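Local coordinates for abhydrolase domain-containing protein (Exiguobacterium antarcticum, PDB 5H3H) that is an esterase of the alpha/beta hydrolase fold, probably hydrolysing ester bonds through a serine nucleophile and possibly acting as a perhydrolase, at residues L106-A120 with G204-H216. Numbering follows the deposited sequence.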
ATOM      1  N   LEU B 106       1.167   1.185  -7.443  1.00 27.91           N
ATOM      2  CA  LEU B 106       0.893   2.149  -6.314  1.00 29.25           C
ATOM      3  C   LEU B 106      -0.128   1.614  -5.302  1.00 28.09           C
ATOM      4  O   LEU B 106       0.067   1.793  -4.089  1.00 28.74           O
ATOM      5  CB  LEU B 106       0.464   3.502  -6.824  1.00 26.55           C
ATOM      6  CG  LEU B 106       1.424   4.667  -7.082  1.00 32.76           C
ATOM      7  CD1 LEU B 106       2.914   4.484  -6.850  1.00 32.35           C
ATOM      8  CD2 LEU B 106       1.129   5.327  -8.424  1.00 32.69           C
ATOM      9  N   LEU B 107      -1.201   0.996  -5.788  1.00 24.46           N
ATOM     10  CA  LEU B 107      -2.199   0.427  -4.907  1.00 27.35           C
ATOM     11  C   LEU B 107      -1.643  -0.756  -4.106  1.00 25.25           C
ATOM     12  O   LEU B 107      -1.936  -0.890  -2.973  1.00 22.91           O
ATOM     13  CB  LEU B 107      -3.448  -0.051  -5.659  1.00 30.87           C
ATOM     14  CG  LEU B 107      -4.654   0.854  -5.997  1.00 34.89           C
ATOM     15  CD1 LEU B 107      -4.579   2.280  -5.487  1.00 33.82           C
ATOM     16  CD2 LEU B 107      -4.941   0.770  -7.491  1.00 36.25           C
ATOM     17  N   ASN B 108      -0.907  -1.638  -4.742  1.00 24.33           N
ATOM     18  CA  ASN B 108      -0.447  -2.866  -4.057  1.00 28.07           C
ATOM     19  C   ASN B 108       0.784  -2.723  -3.191  1.00 28.86           C
ATOM     20  O   ASN B 108       0.953  -3.491  -2.237  1.00 30.10           O
ATOM     21  CB  ASN B 108      -0.292  -4.024  -5.038  1.00 27.52           C
ATOM     22  CG  ASN B 108      -1.614  -4.494  -5.569  1.00 28.00           C
ATOM     23  OD1 ASN B 108      -2.663  -3.997  -5.185  1.00 32.32           O
ATOM     24  ND2 ASN B 108      -1.583  -5.497  -6.426  1.00 32.78           N
ATOM     25  N   HIS B 109       1.630  -1.754  -3.513  1.00 24.59           N
ATOM     26  CA  HIS B 109       2.828  -1.532  -2.768  1.00 27.46           C
ATOM     27  C   HIS B 109       3.009  -0.154  -2.133  1.00 28.57           C
ATOM     28  O   HIS B 109       4.033   0.067  -1.535  1.00 30.72           O
ATOM     29  CB  HIS B 109       3.983  -1.870  -3.662  1.00 28.68           C
ATOM     30  CG  HIS B 109       3.863  -3.228  -4.234  1.00 30.51           C
ATOM     31  ND1 HIS B 109       4.427  -4.335  -3.640  1.00 32.01           N
ATOM     32  CD2 HIS B 109       3.155  -3.683  -5.299  1.00 32.25           C
ATOM     33  CE1 HIS B 109       4.112  -5.411  -4.342  1.00 34.35           C
ATOM     34  NE2 HIS B 109       3.350  -5.040  -5.360  1.00 32.04           N
ATOM     35  N   GLY B 110       2.022   0.739  -2.234  1.00 25.92           N
ATOM     36  CA  GLY B 110       2.127   2.092  -1.648  1.00 27.90           C
ATOM     37  C   GLY B 110       3.000   3.072  -2.436  1.00 26.87           C
ATOM     38  O   GLY B 110       3.700   2.704  -3.406  1.00 29.26           O
ATOM     39  N   GLU B 111       3.050   4.289  -1.937  1.00 24.88           N
ATOM     40  CA  GLU B 111       3.678   5.425  -2.610  1.00 29.94           C
ATOM     41  C   GLU B 111       4.979   5.924  -1.992  1.00 29.72           C
ATOM     42  O   GLU B 111       5.541   6.914  -2.452  1.00 25.85           O
ATOM     43  CB  GLU B 111       2.629   6.548  -2.697  1.00 30.97           C
ATOM     44  CG  GLU B 111       1.309   6.002  -3.282  1.00 34.47           C
ATOM     45  CD  GLU B 111       0.055   6.837  -2.991  1.00 40.76           C
ATOM     46  OE1 GLU B 111      -0.870   6.838  -3.853  1.00 33.98           O
ATOM     47  OE2 GLU B 111      -0.028   7.453  -1.897  1.00 45.41           O
ATOM     48  N   SER B 112       5.506   5.238  -0.974  1.00 32.20           N
ATOM     49  CA  SER B 112       6.722   5.765  -0.267  1.00 33.03           C
ATOM     50  C   SER B 112       7.984   5.951  -1.106  1.00 33.31           C
ATOM     51  O   SER B 112       8.812   6.773  -0.745  1.00 31.68           O
ATOM     52  CB  SER B 112       7.090   4.925   0.960  1.00 35.38           C
ATOM     53  OG  SER B 112       7.965   5.706   1.803  1.00 39.37           O
ATOM     54  N   ASN B 113       8.137   5.230  -2.235  1.00 32.84           N
ATOM     55  CA  ASN B 113       9.323   5.431  -3.122  1.00 26.94           C
ATOM     56  C   ASN B 113       9.072   6.333  -4.305  1.00 25.35           C
ATOM     57  O   ASN B 113      10.002   6.614  -5.060  1.00 22.08           O
ATOM     58  CB  ASN B 113       9.793   4.067  -3.680  1.00 32.62           C
ATOM     59  CG  ASN B 113      10.303   3.144  -2.580  1.00 35.04           C
ATOM     60  OD1 ASN B 113      11.372   3.360  -2.048  1.00 45.34           O
ATOM     61  ND2 ASN B 113       9.516   2.160  -2.211  1.00 36.22           N
ATOM     62  N   VAL B 114       7.826   6.736  -4.506  1.00 21.85           N
ATOM     63  CA  VAL B 114       7.424   7.491  -5.755  1.00 23.62           C
ATOM     64  C   VAL B 114       7.025   8.927  -5.441  1.00 22.86           C
ATOM     65  O   VAL B 114       6.100   9.172  -4.686  1.00 29.79           O
ATOM     66  CB  VAL B 114       6.218   6.842  -6.451  1.00 22.78           C
ATOM     67  CG1 VAL B 114       5.777   7.611  -7.712  1.00 23.41           C
ATOM     68  CG2 VAL B 114       6.522   5.410  -6.772  1.00 22.76           C
ATOM     69  N   SER B 115       7.710   9.870  -6.042  1.00 22.90           N
ATOM     70  CA  SER B 115       7.372  11.283  -5.865  1.00 27.17           C
ATOM     71  C   SER B 115       6.274  11.796  -6.832  1.00 26.83           C
ATOM     72  O   SER B 115       5.468  12.658  -6.466  1.00 25.68           O
ATOM     73  CB  SER B 115       8.619  12.097  -6.017  1.00 26.81           C
ATOM     74  OG  SER B 115       8.933  12.239  -7.374  1.00 37.05           O
ATOM     75  N   LYS B 116       6.250  11.280  -8.056  1.00 26.03           N
ATOM     76  CA  LYS B 116       5.206  11.652  -9.021  1.00 26.57           C
ATOM     77  C   LYS B 116       4.917  10.550 -10.038  1.00 26.28           C
ATOM     78  O   LYS B 116       5.779   9.703 -10.318  1.00 25.65           O
ATOM     79  CB  LYS B 116       5.588  12.942  -9.699  1.00 28.15           C
ATOM     80  CG  LYS B 116       6.841  12.866 -10.511  1.00 35.21           C
ATOM     81  CD  LYS B 116       7.330  14.256 -10.926  1.00 34.35           C
ATOM     82  CE  LYS B 116       7.963  14.990  -9.761  1.00 36.67           C
ATOM     83  NZ  LYS B 116       8.412  16.335 -10.246  1.00 39.05           N
ATOM     84  N   LEU B 117       3.691  10.582 -10.555  1.00 23.16           N
ATOM     85  CA  LEU B 117       3.172   9.639 -11.514  1.00 23.33           C
ATOM     86  C   LEU B 117       2.818  10.356 -12.816  1.00 22.18           C
ATOM     87  O   LEU B 117       2.203  11.408 -12.782  1.00 23.14           O
ATOM     88  CB  LEU B 117       1.857   9.073 -10.932  1.00 25.03           C
ATOM     89  CG  LEU B 117       1.101   8.088 -11.811  1.00 21.50           C
ATOM     90  CD1 LEU B 117       2.025   6.926 -12.135  1.00 22.95           C
ATOM     91  CD2 LEU B 117      -0.206   7.582 -11.226  1.00 23.68           C
ATOM     92  N   ILE B 118       3.161   9.773 -13.945  1.00 24.93           N
ATOM     93  CA  ILE B 118       2.745  10.268 -15.231  1.00 25.50           C
ATOM     94  C   ILE B 118       2.022   9.127 -15.876  1.00 25.73           C
ATOM     95  O   ILE B 118       2.514   7.999 -15.837  1.00 23.96           O
ATOM     96  CB  ILE B 118       3.925  10.681 -16.115  1.00 28.85           C
ATOM     97  CG1 ILE B 118       4.777  11.729 -15.385  1.00 27.13           C
ATOM     98  CG2 ILE B 118       3.429  11.175 -17.483  1.00 28.31           C
ATOM     99  CD1 ILE B 118       6.200  11.862 -15.903  1.00 30.91           C
ATOM    100  N   LEU B 119       0.844   9.402 -16.418  1.00 21.01           N
ATOM    101  CA  LEU B 119       0.059   8.389 -17.064  1.00 22.61           C
ATOM    102  C   LEU B 119      -0.101   8.890 -18.505  1.00 22.72           C
ATOM    103  O   LEU B 119      -0.700   9.893 -18.692  1.00 24.80           O
ATOM    104  CB  LEU B 119      -1.311   8.252 -16.386  1.00 24.15           C
ATOM    105  CG  LEU B 119      -1.430   7.602 -15.002  1.00 24.68           C
ATOM    106  CD1 LEU B 119      -2.852   7.702 -14.506  1.00 24.74           C
ATOM    107  CD2 LEU B 119      -1.061   6.147 -15.082  1.00 26.45           C
ATOM    108  N   ALA B 120       0.448   8.171 -19.498  1.00 22.41           N
ATOM    109  CA  ALA B 120       0.610   8.647 -20.883  1.00 20.16           C
ATOM    110  C   ALA B 120      -0.182   7.703 -21.757  1.00 19.12           C
ATOM    111  O   ALA B 120       0.146   6.558 -21.838  1.00 19.68           O
ATOM    112  CB  ALA B 120       2.073   8.670 -21.310  1.00 21.68           C
ATOM    113  N   GLY B 204      -9.864   1.708  -7.526  1.00 38.67           N
ATOM    114  CA  GLY B 204      -8.557   2.087  -7.031  1.00 33.83           C
ATOM    115  C   GLY B 204      -8.141   3.530  -7.266  1.00 34.06           C
ATOM    116  O   GLY B 204      -7.352   4.063  -6.470  1.00 31.00           O
ATOM    117  N   LEU B 205      -8.593   4.140  -8.364  1.00 31.00           N
ATOM    118  CA  LEU B 205      -8.256   5.539  -8.698  1.00 33.62           C
ATOM    119  C   LEU B 205      -8.362   6.549  -7.563  1.00 31.09           C
ATOM    120  O   LEU B 205      -7.421   7.297  -7.314  1.00 30.09           O
ATOM    121  CB  LEU B 205      -9.086   6.048  -9.904  1.00 35.33           C
ATOM    122  CG  LEU B 205      -8.851   5.482 -11.317  1.00 38.81           C
ATOM    123  CD1 LEU B 205      -9.353   6.438 -12.394  1.00 37.81           C
ATOM    124  CD2 LEU B 205      -7.379   5.157 -11.546  1.00 39.55           C
ATOM    125  N   PRO B 206      -9.498   6.576  -6.843  1.00 38.94           N
ATOM    126  CA  PRO B 206      -9.537   7.479  -5.667  1.00 39.97           C
ATOM    127  C   PRO B 206      -8.596   7.153  -4.482  1.00 41.79           C
ATOM    128  O   PRO B 206      -8.551   7.941  -3.540  1.00 43.66           O
ATOM    129  CB  PRO B 206     -10.993   7.411  -5.215  1.00 40.97           C
ATOM    130  CG  PRO B 206     -11.619   6.291  -5.963  1.00 39.71           C
ATOM    131  CD  PRO B 206     -10.847   6.122  -7.221  1.00 38.24           C
ATOM    132  N   LYS B 207      -7.858   6.042  -4.518  1.00 36.80           N
ATOM    133  CA  LYS B 207      -6.875   5.702  -3.477  1.00 38.29           C
ATOM    134  C   LYS B 207      -5.497   6.229  -3.790  1.00 38.88           C
ATOM    135  O   LYS B 207      -4.625   6.282  -2.920  1.00 42.33           O
ATOM    136  CB  LYS B 207      -6.809   4.188  -3.256  1.00 39.32           C
ATOM    137  CG  LYS B 207      -7.887   3.694  -2.318  1.00 44.65           C
ATOM    138  CD  LYS B 207      -8.809   2.679  -2.970  1.00 48.10           C
ATOM    139  CE  LYS B 207     -10.064   2.468  -2.130  1.00 50.90           C
ATOM    140  NZ  LYS B 207     -10.693   1.143  -2.422  1.00 52.41           N
ATOM    141  N   ILE B 208      -5.308   6.669  -5.029  1.00 36.75           N
ATOM    142  CA  ILE B 208      -4.039   7.216  -5.449  1.00 35.01           C
ATOM    143  C   ILE B 208      -3.918   8.561  -4.766  1.00 39.00           C
ATOM    144  O   ILE B 208      -4.895   9.321  -4.802  1.00 36.82           O
ATOM    145  CB  ILE B 208      -4.006   7.374  -7.006  1.00 31.81           C
ATOM    146  CG1 ILE B 208      -4.120   5.996  -7.643  1.00 32.85           C
ATOM    147  CG2 ILE B 208      -2.748   8.107  -7.476  1.00 34.99           C
ATOM    148  CD1 ILE B 208      -3.081   5.021  -7.154  1.00 30.48           C
ATOM    149  N   THR B 209      -2.753   8.820  -4.137  1.00 38.85           N
ATOM    150  CA  THR B 209      -2.428  10.089  -3.432  1.00 42.45           C
ATOM    151  C   THR B 209      -1.325  10.914  -4.079  1.00 41.02           C
ATOM    152  O   THR B 209      -1.173  12.086  -3.758  1.00 43.64           O
ATOM    153  CB  THR B 209      -1.882   9.822  -1.995  1.00 47.20           C
ATOM    154  OG1 THR B 209      -2.656   8.814  -1.359  1.00 54.14           O
ATOM    155  CG2 THR B 209      -1.875  11.084  -1.118  1.00 54.82           C
ATOM    156  N   VAL B 210      -0.532  10.296  -4.946  1.00 32.37           N
ATOM    157  CA  VAL B 210       0.674  10.901  -5.480  1.00 32.58           C
ATOM    158  C   VAL B 210       0.278  11.970  -6.489  1.00 28.67           C
ATOM    159  O   VAL B 210      -0.733  11.823  -7.186  1.00 32.81           O
ATOM    160  CB  VAL B 210       1.542   9.860  -6.263  1.00 34.95           C
ATOM    161  CG1 VAL B 210       2.923  10.415  -6.532  1.00 36.25           C
ATOM    162  CG2 VAL B 210       1.663   8.551  -5.498  1.00 40.40           C
ATOM    163  N   ASP B 211       1.093  13.001  -6.578  1.00 26.53           N
ATOM    164  CA  ASP B 211       1.024  13.996  -7.659  1.00 26.99           C
ATOM    165  C   ASP B 211       1.018  13.331  -9.019  1.00 27.38           C
ATOM    166  O   ASP B 211       1.972  12.643  -9.349  1.00 24.49           O
ATOM    167  CB  ASP B 211       2.251  14.906  -7.624  1.00 30.92           C
ATOM    168  CG  ASP B 211       2.199  15.974  -6.488  1.00 36.78           C
ATOM    169  OD1 ASP B 211       1.239  16.034  -5.686  1.00 41.72           O
ATOM    170  OD2 ASP B 211       3.158  16.768  -6.418  1.00 40.56           O
ATOM    171  N   THR B 212      -0.047  13.565  -9.794  1.00 26.84           N
ATOM    172  CA  THR B 212      -0.190  12.958 -11.121  1.00 27.59           C
ATOM    173  C   THR B 212      -0.304  13.957 -12.297  1.00 28.89           C
ATOM    174  O   THR B 212      -0.937  15.040 -12.183  1.00 25.92           O
ATOM    175  CB  THR B 212      -1.337  11.948 -11.088  1.00 29.10           C
ATOM    176  OG1 THR B 212      -1.140  11.113  -9.915  1.00 32.35           O
ATOM    177  CG2 THR B 212      -1.362  11.067 -12.374  1.00 27.96           C
ATOM    178  N   LEU B 213       0.364  13.595 -13.402  1.00 28.16           N
ATOM    179  CA  LEU B 213       0.160  14.207 -14.712  1.00 26.30           C
ATOM    180  C   LEU B 213      -0.371  13.176 -15.701  1.00 26.12           C
ATOM    181  O   LEU B 213       0.269  12.127 -15.881  1.00 23.68           O
ATOM    182  CB  LEU B 213       1.471  14.716 -15.250  1.00 31.13           C
ATOM    183  CG  LEU B 213       1.410  15.269 -16.675  1.00 31.52           C
ATOM    184  CD1 LEU B 213       0.479  16.483 -16.663  1.00 34.52           C
ATOM    185  CD2 LEU B 213       2.792  15.618 -17.199  1.00 28.79           C
ATOM    186  N   ILE B 214      -1.489  13.520 -16.385  1.00 23.34           N
ATOM    187  CA  ILE B 214      -2.092  12.704 -17.416  1.00 26.04           C
ATOM    188  C   ILE B 214      -1.741  13.375 -18.745  1.00 26.56           C
ATOM    189  O   ILE B 214      -2.047  14.545 -18.937  1.00 25.03           O
ATOM    190  CB  ILE B 214      -3.655  12.627 -17.296  1.00 30.61           C
ATOM    191  CG1 ILE B 214      -4.137  12.311 -15.865  1.00 34.47           C
ATOM    192  CG2 ILE B 214      -4.252  11.648 -18.322  1.00 29.62           C
ATOM    193  CD1 ILE B 214      -3.516  11.078 -15.293  1.00 37.03           C
ATOM    194  N   MET B 215      -1.136  12.606 -19.641  1.00 23.94           N
ATOM    195  CA  MET B 215      -0.768  13.040 -20.980  1.00 24.21           C
ATOM    196  C   MET B 215      -1.603  12.131 -21.894  1.00 22.52           C
ATOM    197  O   MET B 215      -1.545  10.882 -21.733  1.00 20.24           O
ATOM    198  CB  MET B 215       0.760  12.825 -21.207  1.00 25.96           C
ATOM    199  CG  MET B 215       1.635  13.973 -20.740  1.00 33.53           C
ATOM    200  SD  MET B 215       3.398  13.985 -21.240  1.00 38.73           S
ATOM    201  CE  MET B 215       3.833  12.909 -19.977  1.00 27.44           C
ATOM    202  N   HIS B 216      -2.396  12.698 -22.837  1.00 19.73           N
ATOM    203  CA  HIS B 216      -3.185  11.817 -23.696  1.00 20.52           C
ATOM    204  C   HIS B 216      -3.520  12.504 -25.039  1.00 22.03           C
ATOM    205  O   HIS B 216      -3.794  13.714 -25.067  1.00 25.62           O
ATOM    206  CB  HIS B 216      -4.459  11.444 -22.979  1.00 19.77           C
ATOM    207  CG  HIS B 216      -4.963  10.086 -23.284  1.00 19.79           C
ATOM    208  ND1 HIS B 216      -4.989   9.103 -22.334  1.00 20.56           N
ATOM    209  CD2 HIS B 216      -5.545   9.567 -24.389  1.00 18.49           C
ATOM    210  CE1 HIS B 216      -5.547   8.015 -22.848  1.00 22.39           C
ATOM    211  NE2 HIS B 216      -5.882   8.276 -24.102  1.00 22.12           N
TER
HETATM  212  O   HOH W   1       3.320  13.070  -4.690  1.00 35.23           O
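E111 reaches across to the loop that leads into strand 211-216. Its CB, CG and CD all lie along the V210 methyl CG2, with CG 3.4 Å from it. The two side chains run past each other in opposite directions. CG stands anti to the carbonyl carbon (chi1 -50°), and the chain stays extended from there to the carboxylate. OE1 accepts a nearly straight hydrogen bond from the backbone N of T209 at 2.7 Å. The donor comes from the syn side, 21° out of the carboxylate plane. OE2 takes a weak bond from T209 OG1. The acid therefore holds a backbone N-H and a hydroxyl of the same residue.

V210 lies between E111 and K116, one methyl on each. Its other methyl, CG1, packs 3.6 Å from K116 CA. Beside it, a water donates to S115 O and accepts from D211 N, bridging the two chain segments just ahead of the bond from L117 N to D211 O. From the end of helix 97-109, L107 CD1 meets I208 CD1 at 3.5 Å, and the two side chains cross at about a right angle.

From L117 on, the strands pair in parallel. L117 and L119 each donate and accept, using D211 O, L213 N, L213 O and M215 N. L119 CD1 lies 3.5 Å from I214 CD1, side by side on the face that also carries L117 and T212. T212 OG1 turns back to V210 O at 2.8 Å, from above the carbonyl plane.

These are neighbouring strands of the central hydrolase sheet, with strand 90-95 on the far side of 114-120. Helix 225-234 packs on L119 and I214. Helix 255-267 covers I118 and L213 on the opposite face; there K116 NZ hydrogen-bonds to Y265 O, and the lysine also makes a cation-pi contact with that ring.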